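Long-range contact in DNA alpha-glucosyltransferase (Enterobacteria phage T4, PDB 1Y6G), which is a phage glycosyltransferase of the GT-B clan, built from two domains, each with a parallel beta sheet: residues Tyr115-Ser120 with Phe141-Asn146. Residues are numbered along the deposited sequence; the frame is centred on the assembly and turned at random.
Sequences YQHDHS and FSHSDN. With NCO (cobalt hexammine(III)), chain L.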
loop_
_atom_site.group_PDB
_atom_site.type_symbol
_atom_site.label_atom_id
_atom_site.label_comp_id
_atom_site.label_asym_id
_atom_site.label_seq_id
_atom_site.Cartn_x
_atom_site.Cartn_y
_atom_site.Cartn_z
ATOM N N TYR D 115 -11.771 13.504 -21.897
ATOM C CA TYR D 115 -12.071 12.085 -21.850
ATOM C C TYR D 115 -11.376 11.579 -20.595
ATOM O O TYR D 115 -10.154 11.586 -20.530
ATOM C CB TYR D 115 -11.472 11.354 -23.062
ATOM C CG TYR D 115 -12.310 11.375 -24.310
ATOM C CD1 TYR D 115 -13.226 10.358 -24.573
ATOM C CD2 TYR D 115 -12.224 12.431 -25.209
ATOM C CE1 TYR D 115 -14.040 10.394 -25.696
ATOM C CE2 TYR D 115 -13.043 12.487 -26.338
ATOM C CZ TYR D 115 -13.949 11.468 -26.571
ATOM O OH TYR D 115 -14.788 11.550 -27.657
ATOM N N GLN D 116 -12.143 11.177 -19.588
ATOM C CA GLN D 116 -11.542 10.629 -18.380
ATOM C C GLN D 116 -11.366 9.144 -18.679
ATOM O O GLN D 116 -12.331 8.476 -19.018
ATOM C CB GLN D 116 -12.456 10.852 -17.179
ATOM C CG GLN D 116 -12.020 10.120 -15.917
ATOM C CD GLN D 116 -10.535 10.222 -15.632
ATOM O OE1 GLN D 116 -9.946 11.315 -15.607
ATOM N NE2 GLN D 116 -9.918 9.073 -15.397
ATOM N N HIS D 117 -10.143 8.632 -18.565
ATOM C CA HIS D 117 -9.888 7.242 -18.894
ATOM C C HIS D 117 -9.715 6.250 -17.771
ATOM O O HIS D 117 -9.871 5.053 -17.987
ATOM C CB HIS D 117 -8.670 7.161 -19.792
ATOM C CG HIS D 117 -8.945 7.555 -21.202
ATOM N ND1 HIS D 117 -9.279 6.637 -22.172
ATOM C CD2 HIS D 117 -9.015 8.770 -21.789
ATOM C CE1 HIS D 117 -9.547 7.272 -23.298
ATOM N NE2 HIS D 117 -9.395 8.568 -23.091
ATOM N N ASP D 118 -9.376 6.729 -16.580
ATOM C CA ASP D 118 -9.179 5.835 -15.444
ATOM C C ASP D 118 -10.476 5.471 -14.762
ATOM O O ASP D 118 -11.536 5.986 -15.104
ATOM C CB ASP D 118 -8.186 6.441 -14.453
ATOM C CG ASP D 118 -6.743 6.363 -14.965
ATOM O OD1 ASP D 118 -5.814 6.834 -14.267
ATOM O OD2 ASP D 118 -6.540 5.819 -16.081
ATOM N N HIS D 119 -10.388 4.550 -13.813
ATOM C CA HIS D 119 -11.569 4.086 -13.100
ATOM C C HIS D 119 -11.560 4.481 -11.640
ATOM O O HIS D 119 -12.246 5.420 -11.232
ATOM C CB HIS D 119 -11.640 2.577 -13.186
ATOM C CG HIS D 119 -11.461 2.054 -14.570
ATOM N ND1 HIS D 119 -12.445 2.142 -15.529
ATOM C CD2 HIS D 119 -10.416 1.427 -15.153
ATOM C CE1 HIS D 119 -12.016 1.584 -16.646
ATOM N NE2 HIS D 119 -10.786 1.143 -16.444
ATOM N N SER D 120 -10.776 3.736 -10.868
ATOM C CA SER D 120 -10.627 3.929 -9.433
ATOM C C SER D 120 -10.156 5.311 -9.029
ATOM O O SER D 120 -9.437 5.962 -9.777
ATOM C CB SER D 120 -9.627 2.917 -8.900
ATOM O OG SER D 120 -8.419 3.019 -9.635
ATOM N N PHE D 141 -16.457 12.612 -21.161
ATOM C CA PHE D 141 -16.751 11.195 -21.311
ATOM C C PHE D 141 -16.078 10.442 -20.184
ATOM O O PHE D 141 -15.059 10.884 -19.652
ATOM C CB PHE D 141 -16.201 10.632 -22.628
ATOM C CG PHE D 141 -16.832 11.199 -23.861
ATOM C CD1 PHE D 141 -16.488 12.456 -24.320
ATOM C CD2 PHE D 141 -17.763 10.464 -24.575
ATOM C CE1 PHE D 141 -17.063 12.972 -25.472
ATOM C CE2 PHE D 141 -18.350 10.978 -25.734
ATOM C CZ PHE D 141 -17.998 12.230 -26.178
ATOM N N SER D 142 -16.654 9.301 -19.822
ATOM C CA SER D 142 -16.087 8.448 -18.786
ATOM C C SER D 142 -16.521 7.050 -19.138
ATOM O O SER D 142 -17.367 6.855 -20.010
ATOM C CB SER D 142 -16.605 8.822 -17.403
ATOM O OG SER D 142 -17.965 8.486 -17.284
ATOM N N HIS D 143 -15.952 6.069 -18.469
ATOM C CA HIS D 143 -16.288 4.699 -18.787
ATOM C C HIS D 143 -17.556 4.185 -18.135
ATOM O O HIS D 143 -18.254 3.338 -18.688
ATOM C CB HIS D 143 -15.134 3.792 -18.392
ATOM C CG HIS D 143 -13.955 3.873 -19.307
ATOM N ND1 HIS D 143 -13.892 3.182 -20.498
ATOM C CD2 HIS D 143 -12.775 4.523 -19.184
ATOM C CE1 HIS D 143 -12.719 3.397 -21.067
ATOM N NE2 HIS D 143 -12.023 4.207 -20.290
ATOM N N SER D 144 -17.863 4.701 -16.957
ATOM C CA SER D 144 -19.017 4.209 -16.234
ATOM C C SER D 144 -19.796 5.306 -15.534
ATOM O O SER D 144 -19.221 6.259 -14.996
ATOM C CB SER D 144 -18.551 3.159 -15.214
ATOM O OG SER D 144 -19.622 2.622 -14.461
ATOM N N ASP D 145 -21.117 5.153 -15.545
ATOM C CA ASP D 145 -21.997 6.110 -14.916
ATOM C C ASP D 145 -21.882 5.976 -13.416
ATOM O O ASP D 145 -22.193 6.914 -12.692
ATOM C CB ASP D 145 -23.426 5.869 -15.377
ATOM C CG ASP D 145 -23.613 6.151 -16.869
ATOM O OD1 ASP D 145 -23.493 7.335 -17.277
ATOM O OD2 ASP D 145 -23.875 5.196 -17.636
ATOM N N ASN D 146 -21.404 4.818 -12.961
ATOM C CA ASN D 146 -21.221 4.528 -11.534
ATOM C C ASN D 146 -19.759 4.513 -11.100
ATOM O O ASN D 146 -19.436 4.074 -9.993
ATOM C CB ASN D 146 -21.843 3.176 -11.178
ATOM C CG ASN D 146 -23.332 3.155 -11.390
ATOM O OD1 ASN D 146 -24.043 4.016 -10.883
ATOM N ND2 ASN D 146 -23.817 2.173 -12.144
HETATM CO CO NCO L . -6.981 2.214 -18.364
HETATM N N1 NCO L . -6.652 1.388 -20.170
HETATM N N2 NCO L . -8.160 3.587 -19.244
HETATM N N3 NCO L . -8.571 0.996 -18.132
HETATM N N4 NCO L . -7.328 3.046 -16.558
HETATM N N5 NCO L . -5.803 0.842 -17.475
HETATM N N6 NCO L . -5.380 3.425 -18.613
#
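Tyr-115 and Phe-141 pair as a parallel beta bridge at the C-terminal ends of the neighbouring strands 111-115 and 139-142, with CA atoms 4.8 Å apart. Gln-116 N donates to Phe-141 O at 2.9 Å, the N-H pointing almost straight at the oxygen (164°). The two strands belong to the seven-stranded parallel sheet of one Rossmann-like half of this GT-B fold. The side chains of Tyr-115 and Phe-141 share a sheet face. Both set CG beside the backbone N (Tyr-115 chi1 -85°), which keeps them side by side, pointing the same way. Their rings form an offset stack, planes 6° apart, with Tyr-115 CE1 over the rim of the Phe-141 ring, 3.4 Å from Phe-141 CG. Helix 390-402 packs against this pair.

Past Tyr-115 and Ser-142 both segments leave the sheet as loops, and His-117, His-119 and His-143 gather into an aromatic cluster. His-143 brings its ring edge to the His-117 backbone, CD2 3.2 Å from His-117 O. Its ND1 is hydrogen-bonded to Ser-307. His-119 CE1 sits over a face of the His-143 ring. The His-119 side chain lies about 6 Å from the bound UDP. Residues 117-119 also hold a cobalt hexammine, whose ammines donate to Asp-118 OD2, to His-119 NE2 and, from N2 at 2.6 Å, to His-117 O.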